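Local atomic coordinates of cytochrome P450 RhF (Acinetobacter radioresistens, PDB entry 6RO8), a protein that binds heme and, as the heme domain of a longer multidomain cytochrome P450, probably carries out monooxygenase chemistry on organic substrates. Residues R111-E116 and D257-S262; M122-A127 and M251-T256; K150-F155 and Q165-E170. All coordinates share one frame; numbering follows the deposited sequence.

Interaction 1 of 3, residues R111-E116 and D257-S262; sequences RTLVNE and DNYLHS. With HEM (protoporphyrin IX containing Fe), chain B; HIS (histidine), chain C.
T112 and Y259 bring the two backbones to 5.4 Å, CA to CA, where an irregular loop lies against the first turns of helix 257-270. Beyond this point the loop folds back in a type I beta turn from L113 to E116, closed by E116 N to L113 O at 3.2 Å; the turn itself brings L113 and V114 up to the heme. Y259 does most of the touching. Its CG sits anti to the backbone N (chi1 163°), which carries the ring out beside T112 and L113. R111 O, T112 C and L113 N lie at the edge of that ring, near its plane, with Y259 CE1 3.4 Å from T112 C. Farther out, L113 lays its branch point across the phenol end, with L113 CG 3.8 Å from Y259 OH. T112 turns its methyl the other way along the helix: CG2 lies 3.5 Å from S262 C. The loop itself is braced by N115, whose OD1 takes T112 N in the plane of its carbonyl at 2.8 Å and almost straight (178°). R111 NE reaches N115 O, also at 2.8 Å, while its NH2 pairs with D117. Other polar groups find partners beyond the two segments: N258 ND2 bonds to G108 O, S262 OG to N110 N, and E116 OE1 pairs with R125. Within the turn, V114 comes down on the ligands, its CG1 3.7 Å from NE2 of the bound histidine and its CG2 beside the heme. Loop and helix thus meet through carbon contacts and the edge of the Y259 ring, a buried contact made by van der Waals touches and consistent with the V114 loop being held beside heme and bound histidine.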
loop_
_atom_site.group_PDB
_atom_site.type_symbol
_atom_site.label_atom_id
_atom_site.label_comp_id
_atom_site.label_asym_id
_atom_site.label_seq_id
_atom_site.Cartn_x
_atom_site.Cartn_y
_atom_site.Cartn_z
ATOM N N ARG A 111 2.263 -7.996 16.270
ATOM C CA ARG A 111 2.922 -6.773 15.844
ATOM C C ARG A 111 4.095 -7.040 14.908
ATOM O O ARG A 111 4.896 -7.955 15.125
ATOM C CB ARG A 111 3.419 -6.009 17.063
ATOM C CG ARG A 111 2.400 -5.928 18.142
ATOM C CD ARG A 111 1.129 -5.313 17.612
ATOM N NE ARG A 111 1.011 -3.943 18.078
ATOM C CZ ARG A 111 0.554 -3.614 19.277
ATOM N NH1 ARG A 111 0.164 -4.560 20.119
ATOM N NH2 ARG A 111 0.487 -2.342 19.629
ATOM N N THR A 112 4.197 -6.210 13.875
ATOM C CA THR A 112 5.356 -6.179 13.000
ATOM C C THR A 112 6.081 -4.864 13.218
ATOM O O THR A 112 6.482 -4.547 14.341
ATOM C CB THR A 112 4.937 -6.310 11.542
ATOM O OG1 THR A 112 3.984 -5.277 11.241
ATOM C CG2 THR A 112 4.303 -7.667 11.297
ATOM N N LEU A 113 6.241 -4.086 12.157
ATOM C CA LEU A 113 6.712 -2.715 12.279
ATOM C C LEU A 113 5.587 -1.709 12.123
ATOM O O LEU A 113 5.462 -0.792 12.941
ATOM C CB LEU A 113 7.801 -2.428 11.241
ATOM C CG LEU A 113 9.207 -2.920 11.575
ATOM C CD1 LEU A 113 10.182 -2.499 10.492
ATOM C CD2 LEU A 113 9.648 -2.385 12.922
ATOM N N VAL A 114 4.744 -1.879 11.100
ATOM C CA VAL A 114 3.815 -0.817 10.726
ATOM C C VAL A 114 2.735 -0.660 11.779
ATOM O O VAL A 114 2.164 0.423 11.926
ATOM C CB VAL A 114 3.225 -1.077 9.320
ATOM C CG1 VAL A 114 2.185 -2.199 9.354
ATOM C CG2 VAL A 114 2.672 0.228 8.692
ATOM N N ASN A 115 2.450 -1.717 12.535
ATOM C CA ASN A 115 1.432 -1.695 13.578
ATOM C C ASN A 115 2.016 -1.886 14.969
ATOM O O ASN A 115 1.262 -2.137 15.920
ATOM C CB ASN A 115 0.350 -2.751 13.310
ATOM C CG ASN A 115 0.850 -4.183 13.473
ATOM O OD1 ASN A 115 2.053 -4.462 13.428
ATOM N ND2 ASN A 115 -0.088 -5.103 13.662
ATOM N N GLU A 116 3.335 -1.792 15.113
ATOM C CA GLU A 116 3.926 -1.813 16.439
ATOM C C GLU A 116 3.848 -0.424 17.047
ATOM O O GLU A 116 3.885 0.589 16.353
ATOM C CB GLU A 116 5.371 -2.303 16.416
ATOM C CG GLU A 116 5.990 -2.452 17.815
ATOM C CD GLU A 116 5.298 -3.489 18.678
ATOM O OE1 GLU A 116 5.740 -4.653 18.684
ATOM O OE2 GLU A 116 4.318 -3.133 19.361
ATOM N N ASP A 257 10.581 -13.433 18.341
ATOM C CA ASP A 257 10.290 -14.555 17.462
ATOM C C ASP A 257 8.927 -14.401 16.806
ATOM O O ASP A 257 8.768 -14.717 15.621
ATOM C CB ASP A 257 10.374 -15.875 18.228
ATOM C CG ASP A 257 10.602 -17.067 17.309
ATOM O OD1 ASP A 257 10.381 -16.947 16.077
ATOM O OD2 ASP A 257 11.014 -18.129 17.821
ATOM N N ASN A 258 7.928 -13.924 17.551
ATOM C CA ASN A 258 6.636 -13.658 16.925
ATOM C C ASN A 258 6.751 -12.553 15.896
ATOM O O ASN A 258 6.124 -12.617 14.831
ATOM C CB ASN A 258 5.581 -13.264 17.949
ATOM C CG ASN A 258 4.282 -12.864 17.282
ATOM O OD1 ASN A 258 4.059 -11.678 16.965
ATOM N ND2 ASN A 258 3.427 -13.845 17.037
ATOM N N TYR A 259 7.526 -11.512 16.205
ATOM C CA TYR A 259 7.741 -10.476 15.206
ATOM C C TYR A 259 8.325 -11.079 13.940
ATOM O O TYR A 259 7.959 -10.680 12.831
ATOM C CB TYR A 259 8.651 -9.370 15.734
ATOM C CG TYR A 259 9.182 -8.547 14.594
ATOM C CD1 TYR A 259 8.392 -7.571 13.989
ATOM C CD2 TYR A 259 10.454 -8.786 14.074
ATOM C CE1 TYR A 259 8.873 -6.835 12.924
ATOM C CE2 TYR A 259 10.935 -8.075 13.018
ATOM C CZ TYR A 259 10.152 -7.097 12.439
ATOM O OH TYR A 259 10.671 -6.400 11.377
ATOM N N LEU A 260 9.230 -12.047 14.082
ATOM C CA LEU A 260 9.800 -12.679 12.897
ATOM C C LEU A 260 8.717 -13.340 12.065
ATOM O O LEU A 260 8.632 -13.125 10.849
ATOM C CB LEU A 260 10.871 -13.691 13.302
ATOM C CG LEU A 260 12.280 -13.136 13.507
ATOM C CD1 LEU A 260 12.317 -12.035 14.560
ATOM C CD2 LEU A 260 13.231 -14.276 13.870
ATOM N N HIS A 261 7.857 -14.119 12.710
ATOM C CA HIS A 261 6.824 -14.827 11.975
ATOM C C HIS A 261 5.772 -13.862 11.447
ATOM O O HIS A 261 5.336 -13.981 10.294
ATOM C CB HIS A 261 6.202 -15.887 12.880
ATOM C CG HIS A 261 5.402 -16.914 12.149
ATOM N ND1 HIS A 261 5.025 -18.109 12.725
ATOM C CD2 HIS A 261 4.897 -16.923 10.893
ATOM C CE1 HIS A 261 4.321 -18.808 11.854
ATOM N NE2 HIS A 261 4.227 -18.110 10.735
ATOM N N SER A 262 5.373 -12.885 12.267
ATOM C CA SER A 262 4.379 -11.912 11.827
ATOM C C SER A 262 4.918 -11.048 10.686
ATOM O O SER A 262 4.235 -10.842 9.673
ATOM C CB SER A 262 3.929 -11.053 13.015
ATOM O OG SER A 262 3.273 -11.845 14.013
HETATM C CHA HEM B . 5.006 1.698 6.088
HETATM C CHB HEM B . 2.842 2.772 1.863
HETATM C CHC HEM B . 6.048 0.035 -0.587
HETATM C CHD HEM B . 7.869 -1.377 3.691
HETATM C C1A HEM B . 4.121 2.222 5.172
HETATM C C2A HEM B . 2.969 3.063 5.446
HETATM C C3A HEM B . 2.380 3.355 4.292
HETATM C C4A HEM B . 3.119 2.709 3.220
HETATM C CMA HEM B . 1.118 4.231 4.145
HETATM C CAA HEM B . 2.506 3.556 6.836
HETATM C CBA HEM B . 3.037 4.966 7.005
HETATM C CGA HEM B . 2.717 5.520 8.367
HETATM O O1A HEM B . 2.052 4.819 9.169
HETATM O O2A HEM B . 3.137 6.669 8.639
HETATM C C1B HEM B . 3.565 2.207 0.840
HETATM C C2B HEM B . 3.377 2.474 -0.573
HETATM C C3B HEM B . 4.256 1.703 -1.258
HETATM C C4B HEM B . 5.032 0.933 -0.295
HETATM C CMB HEM B . 2.324 3.476 -1.121
HETATM C CAB HEM B . 4.511 1.602 -2.780
HETATM C CBB HEM B . 4.018 2.429 -3.702
HETATM C C1C HEM B . 6.830 -0.596 0.356
HETATM C C2C HEM B . 7.903 -1.549 0.127
HETATM C C3C HEM B . 8.390 -1.918 1.334
HETATM C C4C HEM B . 7.650 -1.220 2.346
HETATM C CMC HEM B . 8.361 -2.008 -1.275
HETATM C CAC HEM B . 9.529 -2.897 1.733
HETATM C CBC HEM B . 10.225 -3.599 0.838
HETATM C C1D HEM B . 7.250 -0.701 4.713
HETATM C C2D HEM B . 7.521 -0.868 6.121
HETATM C C3D HEM B . 6.747 -0.019 6.786
HETATM C C4D HEM B . 5.944 0.725 5.823
HETATM C CMD HEM B . 8.525 -1.853 6.758
HETATM C CAD HEM B . 6.712 0.101 8.327
HETATM C CBD HEM B . 7.746 1.089 8.851
HETATM C CGD HEM B . 7.362 1.506 10.253
HETATM O O1D HEM B . 6.336 1.006 10.760
HETATM O O2D HEM B . 8.064 2.344 10.871
HETATM N NA HEM B . 4.167 2.018 3.808
HETATM N NB HEM B . 4.578 1.267 0.969
HETATM N NC HEM B . 6.710 -0.429 1.725
HETATM N ND HEM B . 6.283 0.283 4.567
HETATM FE FE HEM B . 5.460 0.770 2.747
HETATM N N HIS C . 0.637 -3.386 3.510
HETATM C CA HIS C . 0.903 -1.983 3.215
HETATM C C HIS C . 1.838 -1.838 2.018
HETATM O O HIS C . 2.263 -0.718 1.703
HETATM C CB HIS C . 1.501 -1.282 4.436
HETATM C CG HIS C . 2.501 -2.111 5.178
HETATM N ND1 HIS C . 3.762 -1.649 5.496
HETATM C CD2 HIS C . 2.430 -3.373 5.665
HETATM C CE1 HIS C . 4.422 -2.591 6.147
HETATM N NE2 HIS C . 3.636 -3.647 6.263
HETATM O OXT HIS C . 2.176 -2.822 1.358
HETATM O O HOH W 1 3.983 -0.954 3.127
#

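Interaction 2 of 3, residues M122-A127 and M251-T256; sequences MERRRA and MPEVVT. With HEM (protoporphyrin IX containing Fe), chain B.
R125 reaches from helix 121-127 to the carbonyl of V254 and supplies the hydrogen bonds of this contact. R125 NE lies 2.9 Å from V254 O with a bent N-H...O angle of 139°, and R125 NH2 adds a weak second bond to the same V254 O at 3.1 Å. The NE donor stands above the carbonyl plane, 36° out of it, rather than on a lone pair. What brings the group there is a chain extended as far as CD and then kinked at chi3 (-67°). The remaining nitrogen, NH1, pairs with E116, so the guanidinium is gripped from two parts of the fold.

A salt bridge runs nearer the surface: R124 NH1 is 3.6 Å from E253 OE2, the chains crossing at about a right angle and the carboxylate meeting the edge of the guanidinium.

The apolar contacts are made by the valines. V254 CG2 meets R124 CD at 3.6 Å; V254 CG1 lies over the helix backbone, 3.6 Å from R125 N. V255 CG2 rests on the aliphatic part of R125, 4.0 Å from R125 CG. T256 ends the connection as N-cap of helix 257-270, its OG1 taking Y259 N.

On the far side of the short helix R126 stretches out to the heme, its NH1 hydrogen-bonded to propionate oxygen O2D at 2.8 Å and also to Q380 O. An arginine from the C helix holding a heme propionate is a familiar feature of cytochromes P450; here the same helix packs its other flank on the connection leading into helix 257-270.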
loop_
_atom_site.group_PDB
_atom_site.type_symbol
_atom_site.label_atom_id
_atom_site.label_comp_id
_atom_site.label_asym_id
_atom_site.label_seq_id
_atom_site.Cartn_x
_atom_site.Cartn_y
_atom_site.Cartn_z
ATOM N N MET A 122 8.835 -0.001 18.768
ATOM C CA MET A 122 8.687 0.374 17.374
ATOM C C MET A 122 9.988 0.964 16.819
ATOM O O MET A 122 10.545 0.449 15.843
ATOM C CB MET A 122 7.502 1.336 17.276
ATOM C CG MET A 122 7.411 2.272 16.129
ATOM S SD MET A 122 7.803 1.716 14.473
ATOM C CE MET A 122 8.377 3.267 13.817
ATOM N N GLU A 123 10.527 2.006 17.459
ATOM C CA GLU A 123 11.751 2.626 16.946
ATOM C C GLU A 123 12.998 1.774 17.184
ATOM O O GLU A 123 13.856 1.692 16.308
ATOM C CB GLU A 123 11.964 4.006 17.562
ATOM C CG GLU A 123 11.199 5.142 16.901
ATOM C CD GLU A 123 11.415 5.260 15.400
ATOM O OE1 GLU A 123 12.340 4.636 14.858
ATOM O OE2 GLU A 123 10.652 5.997 14.753
ATOM N N ARG A 124 13.149 1.186 18.373
ATOM C CA ARG A 124 14.243 0.248 18.616
ATOM C C ARG A 124 14.301 -0.812 17.528
ATOM O O ARG A 124 15.370 -1.089 16.979
ATOM C CB ARG A 124 14.084 -0.428 19.975
ATOM C CG ARG A 124 15.287 -0.342 20.865
ATOM C CD ARG A 124 15.029 -1.085 22.150
ATOM N NE ARG A 124 14.257 -0.301 23.102
ATOM C CZ ARG A 124 13.492 -0.823 24.060
ATOM N NH1 ARG A 124 13.398 -2.141 24.199
ATOM N NH2 ARG A 124 12.837 -0.031 24.897
ATOM N N ARG A 125 13.154 -1.402 17.186
ATOM C CA ARG A 125 13.112 -2.395 16.117
ATOM C C ARG A 125 13.415 -1.762 14.761
ATOM O O ARG A 125 14.194 -2.304 13.970
ATOM C CB ARG A 125 11.748 -3.079 16.103
ATOM C CG ARG A 125 11.727 -4.394 15.371
ATOM C CD ARG A 125 10.360 -5.027 15.502
ATOM N NE ARG A 125 10.069 -5.426 16.874
ATOM C CZ ARG A 125 8.852 -5.720 17.323
ATOM N NH1 ARG A 125 7.811 -5.652 16.504
ATOM N NH2 ARG A 125 8.676 -6.090 18.590
ATOM N N ARG A 126 12.806 -0.610 14.471
ATOM C CA ARG A 126 13.120 0.089 13.232
ATOM C C ARG A 126 14.579 0.524 13.214
ATOM O O ARG A 126 15.338 0.148 12.312
ATOM C CB ARG A 126 12.196 1.297 13.046
ATOM C CG ARG A 126 12.527 2.087 11.785
ATOM C CD ARG A 126 11.469 3.116 11.424
ATOM N NE ARG A 126 11.816 3.781 10.165
ATOM C CZ ARG A 126 10.942 4.313 9.308
ATOM N NH1 ARG A 126 9.637 4.272 9.564
ATOM N NH2 ARG A 126 11.377 4.894 8.191
ATOM N N ALA A 127 14.993 1.312 14.223
ATOM C CA ALA A 127 16.337 1.888 14.236
ATOM C C ALA A 127 17.398 0.820 14.070
ATOM O O ALA A 127 18.468 1.085 13.513
ATOM C CB ALA A 127 16.593 2.678 15.525
ATOM N N MET A 251 19.346 -9.487 19.790
ATOM C CA MET A 251 18.382 -8.784 20.634
ATOM C C MET A 251 17.014 -9.454 20.511
ATOM O O MET A 251 16.079 -8.892 19.919
ATOM C CB MET A 251 18.308 -7.300 20.273
ATOM C CG MET A 251 18.100 -7.010 18.798
ATOM S SD MET A 251 18.229 -5.257 18.436
ATOM C CE MET A 251 19.998 -5.108 18.144
ATOM N N PRO A 252 16.860 -10.656 21.071
ATOM C CA PRO A 252 15.556 -11.332 21.001
ATOM C C PRO A 252 14.488 -10.633 21.812
ATOM O O PRO A 252 13.297 -10.888 21.611
ATOM C CB PRO A 252 15.859 -12.728 21.553
ATOM C CG PRO A 252 17.023 -12.505 22.469
ATOM C CD PRO A 252 17.842 -11.417 21.861
ATOM N N GLU A 253 14.888 -9.774 22.746
ATOM C CA GLU A 253 13.953 -8.866 23.397
ATOM C C GLU A 253 13.179 -8.046 22.366
ATOM O O GLU A 253 11.947 -7.978 22.418
ATOM C CB GLU A 253 14.709 -7.948 24.344
ATOM C CG GLU A 253 13.877 -7.326 25.425
ATOM C CD GLU A 253 13.263 -5.995 25.037
ATOM O OE1 GLU A 253 13.051 -5.692 23.840
ATOM O OE2 GLU A 253 13.018 -5.216 25.979
ATOM N N VAL A 254 13.886 -7.424 21.418
ATOM C CA VAL A 254 13.335 -6.380 20.561
ATOM C C VAL A 254 12.798 -7.004 19.287
ATOM O O VAL A 254 11.633 -6.817 18.925
ATOM C CB VAL A 254 14.422 -5.331 20.256
ATOM C CG1 VAL A 254 13.942 -4.306 19.230
ATOM C CG2 VAL A 254 14.876 -4.659 21.539
ATOM N N VAL A 255 13.674 -7.713 18.585
ATOM C CA VAL A 255 13.320 -8.404 17.354
ATOM C C VAL A 255 12.915 -9.808 17.793
ATOM O O VAL A 255 13.731 -10.729 17.859
ATOM C CB VAL A 255 14.474 -8.392 16.356
ATOM C CG1 VAL A 255 14.205 -9.266 15.150
ATOM C CG2 VAL A 255 14.744 -6.960 15.935
ATOM N N THR A 256 11.641 -9.948 18.165
ATOM C CA THR A 256 11.094 -11.128 18.821
ATOM C C THR A 256 10.775 -12.227 17.817
ATOM O O THR A 256 10.675 -12.001 16.606
ATOM C CB THR A 256 9.820 -10.768 19.579
ATOM O OG1 THR A 256 8.746 -10.608 18.644
ATOM C CG2 THR A 256 10.011 -9.479 20.344
HETATM C CHA HEM B . 5.006 1.698 6.088
HETATM C CHB HEM B . 2.842 2.772 1.863
HETATM C CHC HEM B . 6.048 0.035 -0.587
HETATM C CHD HEM B . 7.869 -1.377 3.691
HETATM C C1A HEM B . 4.121 2.222 5.172
HETATM C C2A HEM B . 2.969 3.063 5.446
HETATM C C3A HEM B . 2.380 3.355 4.292
HETATM C C4A HEM B . 3.119 2.709 3.220
HETATM C CMA HEM B . 1.118 4.231 4.145
HETATM C CAA HEM B . 2.506 3.556 6.836
HETATM C CBA HEM B . 3.037 4.966 7.005
HETATM C CGA HEM B . 2.717 5.520 8.367
HETATM O O1A HEM B . 2.052 4.819 9.169
HETATM O O2A HEM B . 3.137 6.669 8.639
HETATM C C1B HEM B . 3.565 2.207 0.840
HETATM C C2B HEM B . 3.377 2.474 -0.573
HETATM C C3B HEM B . 4.256 1.703 -1.258
HETATM C C4B HEM B . 5.032 0.933 -0.295
HETATM C CMB HEM B . 2.324 3.476 -1.121
HETATM C CAB HEM B . 4.511 1.602 -2.780
HETATM C CBB HEM B . 4.018 2.429 -3.702
HETATM C C1C HEM B . 6.830 -0.596 0.356
HETATM C C2C HEM B . 7.903 -1.549 0.127
HETATM C C3C HEM B . 8.390 -1.918 1.334
HETATM C C4C HEM B . 7.650 -1.220 2.346
HETATM C CMC HEM B . 8.361 -2.008 -1.275
HETATM C CAC HEM B . 9.529 -2.897 1.733
HETATM C CBC HEM B . 10.225 -3.599 0.838
HETATM C C1D HEM B . 7.250 -0.701 4.713
HETATM C C2D HEM B . 7.521 -0.868 6.121
HETATM C C3D HEM B . 6.747 -0.019 6.786
HETATM C C4D HEM B . 5.944 0.725 5.823
HETATM C CMD HEM B . 8.525 -1.853 6.758
HETATM C CAD HEM B . 6.712 0.101 8.327
HETATM C CBD HEM B . 7.746 1.089 8.851
HETATM C CGD HEM B . 7.362 1.506 10.253
HETATM O O1D HEM B . 6.336 1.006 10.760
HETATM O O2D HEM B . 8.064 2.344 10.871
HETATM N NA HEM B . 4.167 2.018 3.808
HETATM N NB HEM B . 4.578 1.267 0.969
HETATM N NC HEM B . 6.710 -0.429 1.725
HETATM N ND HEM B . 6.283 0.283 4.567
HETATM FE FE HEM B . 5.460 0.770 2.747
HETATM O O HOH W 1 3.983 -0.954 3.127
#

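Interaction 3 of 3, residues K150-F155 and Q165-E170; sequences KKVDGF and QEMLWE
K151 faces M167 where the two helices run closest, 6.3 Å apart between CA atoms, and starts the contact with its CB, 4.0 Å from M167 CB. Its chain then bends at each of the outer torsions, passes the E166 carbonyl with its CD, and delivers the ammonium to E170. K151 NZ is 2.8 Å from E170 OE2, a salt bridge, with E170 OE1 also close. The two chains meet at about a right angle, the glutamate extended beyond its CG.

V152 comes next and is buried. Its CG1 touches the end of the methionine, 3.6 Å from M167 CE, while it also touches E397 and R401 of helix 384-401. The bend of M167 at chi3 is what turns that methyl back toward V152 and K151.

F155 closes the segment. With chi1 at 69° its CG stands between the backbone N and the carbonyl carbon, and the ring folds back over its own helix, one face on V152 CA. The sulfur arrives at the rim: M167 SD lies 4.9 Å from the F155 ring centroid and 84° off the normal, a Met-aromatic contact made at the edge. E166 covers another part of the same residue; its CB is 3.5 Å from F155 CD2, and its OE2 comes to 3.3 Å from F155 CB, while OE1 is paired with K158.

The helices are probably the D helix and the start of the E helix of the P450 fold, and M167 also reaches F394 of the L helix. A methionine wedge bordered by charged pairs at K151 and E166 implies an interface with carbon and sulfur at its buried side and ion pairs at its more exposed edge, the latter probably adding to its stability.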
loop_
_atom_site.group_PDB
_atom_site.type_symbol
_atom_site.label_atom_id
_atom_site.label_comp_id
_atom_site.label_asym_id
_atom_site.label_seq_id
_atom_site.Cartn_x
_atom_site.Cartn_y
_atom_site.Cartn_z
ATOM N N LYS A 150 13.732 -7.548 -19.896
ATOM C CA LYS A 150 13.424 -8.860 -20.459
ATOM C C LYS A 150 11.927 -9.071 -20.575
ATOM O O LYS A 150 11.458 -9.675 -21.544
ATOM C CB LYS A 150 14.072 -9.961 -19.619
ATOM C CG LYS A 150 15.518 -9.668 -19.316
ATOM C CD LYS A 150 16.221 -10.765 -18.534
ATOM C CE LYS A 150 17.076 -11.647 -19.424
ATOM N NZ LYS A 150 17.319 -12.960 -18.764
ATOM N N LYS A 151 11.158 -8.577 -19.605
ATOM C CA LYS A 151 9.713 -8.748 -19.686
ATOM C C LYS A 151 9.151 -8.065 -20.929
ATOM O O LYS A 151 8.389 -8.679 -21.689
ATOM C CB LYS A 151 9.040 -8.227 -18.421
ATOM C CG LYS A 151 8.920 -9.301 -17.349
ATOM C CD LYS A 151 7.902 -10.364 -17.751
ATOM C CE LYS A 151 8.334 -11.776 -17.365
ATOM N NZ LYS A 151 7.955 -12.190 -15.979
ATOM N N VAL A 152 9.533 -6.809 -21.175
ATOM C CA VAL A 152 9.040 -6.164 -22.382
ATOM C C VAL A 152 9.726 -6.722 -23.618
ATOM O O VAL A 152 9.161 -6.646 -24.713
ATOM C CB VAL A 152 9.188 -4.634 -22.329
ATOM C CG1 VAL A 152 8.750 -4.085 -20.973
ATOM C CG2 VAL A 152 10.577 -4.232 -22.620
ATOM N N ASP A 153 10.917 -7.305 -23.482
ATOM C CA ASP A 153 11.453 -8.059 -24.607
ATOM C C ASP A 153 10.454 -9.122 -25.031
ATOM O O ASP A 153 10.313 -9.421 -26.222
ATOM C CB ASP A 153 12.800 -8.691 -24.245
ATOM C CG ASP A 153 13.976 -7.726 -24.410
ATOM O OD1 ASP A 153 13.793 -6.631 -24.995
ATOM O OD2 ASP A 153 15.091 -8.068 -23.946
ATOM N N GLY A 154 9.701 -9.652 -24.068
ATOM C CA GLY A 154 8.794 -10.743 -24.367
ATOM C C GLY A 154 7.532 -10.297 -25.080
ATOM O O GLY A 154 7.033 -10.993 -25.965
ATOM N N PHE A 155 6.987 -9.149 -24.710
ATOM C CA PHE A 155 5.682 -8.779 -25.231
ATOM C C PHE A 155 5.718 -7.622 -26.217
ATOM O O PHE A 155 4.685 -7.322 -26.827
ATOM C CB PHE A 155 4.707 -8.473 -24.072
ATOM C CG PHE A 155 5.011 -7.215 -23.282
ATOM C CD1 PHE A 155 4.710 -5.954 -23.786
ATOM C CD2 PHE A 155 5.508 -7.302 -21.989
ATOM C CE1 PHE A 155 4.946 -4.809 -23.038
ATOM C CE2 PHE A 155 5.746 -6.156 -21.237
ATOM C CZ PHE A 155 5.458 -4.910 -21.760
ATOM N N GLN A 165 -0.675 -8.206 -16.186
ATOM C CA GLN A 165 -0.315 -9.609 -16.325
ATOM C C GLN A 165 1.050 -9.814 -16.972
ATOM O O GLN A 165 1.703 -10.820 -16.684
ATOM C CB GLN A 165 -1.398 -10.357 -17.105
ATOM C CG GLN A 165 -1.536 -11.814 -16.676
ATOM C CD GLN A 165 -1.553 -11.999 -15.152
ATOM O OE1 GLN A 165 -0.831 -12.851 -14.611
ATOM N NE2 GLN A 165 -2.379 -11.200 -14.454
ATOM N N GLU A 166 1.525 -8.879 -17.792
ATOM C CA GLU A 166 2.845 -9.084 -18.381
ATOM C C GLU A 166 3.959 -8.822 -17.377
ATOM O O GLU A 166 4.946 -9.566 -17.341
ATOM C CB GLU A 166 3.039 -8.203 -19.623
ATOM C CG GLU A 166 1.898 -8.277 -20.634
ATOM C CD GLU A 166 1.988 -9.483 -21.562
ATOM O OE1 GLU A 166 0.956 -9.805 -22.215
ATOM O OE2 GLU A 166 3.082 -10.091 -21.638
ATOM N N MET A 167 3.834 -7.788 -16.553
ATOM C CA MET A 167 4.992 -7.413 -15.751
ATOM C C MET A 167 4.626 -6.758 -14.420
ATOM O O MET A 167 5.380 -6.884 -13.444
ATOM C CB MET A 167 5.921 -6.469 -16.547
ATOM C CG MET A 167 5.245 -5.185 -17.048
ATOM S SD MET A 167 6.261 -4.126 -18.103
ATOM C CE MET A 167 7.876 -4.412 -17.480
ATOM N N LEU A 168 3.461 -6.098 -14.342
ATOM C CA LEU A 168 3.279 -5.112 -13.278
ATOM C C LEU A 168 3.113 -5.754 -11.896
ATOM O O LEU A 168 3.520 -5.150 -10.903
ATOM C CB LEU A 168 2.114 -4.171 -13.608
ATOM C CG LEU A 168 2.434 -3.034 -14.612
ATOM C CD1 LEU A 168 1.327 -1.992 -14.662
ATOM C CD2 LEU A 168 3.813 -2.342 -14.402
ATOM N N TRP A 169 2.548 -6.960 -11.786
ATOM C CA TRP A 169 2.578 -7.618 -10.482
ATOM C C TRP A 169 3.757 -8.574 -10.323
ATOM O O TRP A 169 4.288 -8.727 -9.215
ATOM C CB TRP A 169 1.262 -8.362 -10.210
ATOM C CG TRP A 169 1.102 -9.680 -10.875
ATOM C CD1 TRP A 169 0.468 -9.928 -12.057
ATOM C CD2 TRP A 169 1.549 -10.953 -10.383
ATOM N NE1 TRP A 169 0.505 -11.277 -12.345
ATOM C CE2 TRP A 169 1.167 -11.926 -11.336
ATOM C CE3 TRP A 169 2.247 -11.364 -9.239
ATOM C CZ2 TRP A 169 1.459 -13.280 -11.177
ATOM C CZ3 TRP A 169 2.533 -12.701 -9.084
ATOM C CH2 TRP A 169 2.142 -13.645 -10.047
ATOM N N GLU A 170 4.213 -9.181 -11.411
ATOM C CA GLU A 170 5.212 -10.232 -11.286
ATOM C C GLU A 170 6.582 -9.667 -10.917
ATOM O O GLU A 170 7.296 -10.246 -10.092
ATOM C CB GLU A 170 5.269 -10.997 -12.593
ATOM C CG GLU A 170 5.588 -12.443 -12.498
ATOM C CD GLU A 170 5.816 -12.972 -13.878
ATOM O OE1 GLU A 170 5.095 -12.502 -14.790
ATOM O OE2 GLU A 170 6.738 -13.794 -14.068
#

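Interactions 1 and 2 form one continuous patch, their centres 10 Å apart. R125 of interaction 2 is the join: its NH1 lies 3.2 Å from OE1 of E116 in a salt bridge and makes a weak hydrogen bond to T112 O at 2.8 Å, both in interaction 1, and L260 CD1 meets V255 CG1 at 3.4 Å. Both reach the heme, whose FE carries a water, FE to water O 2.3 Å: interaction 1 through L113 and V114, which also lines the bound-histidine pocket, and interaction 2 through M122 and R126. Interaction 3 stands apart, its centre 33 Å from that of interaction 1 and 38 Å from that of interaction 2, away from the heme.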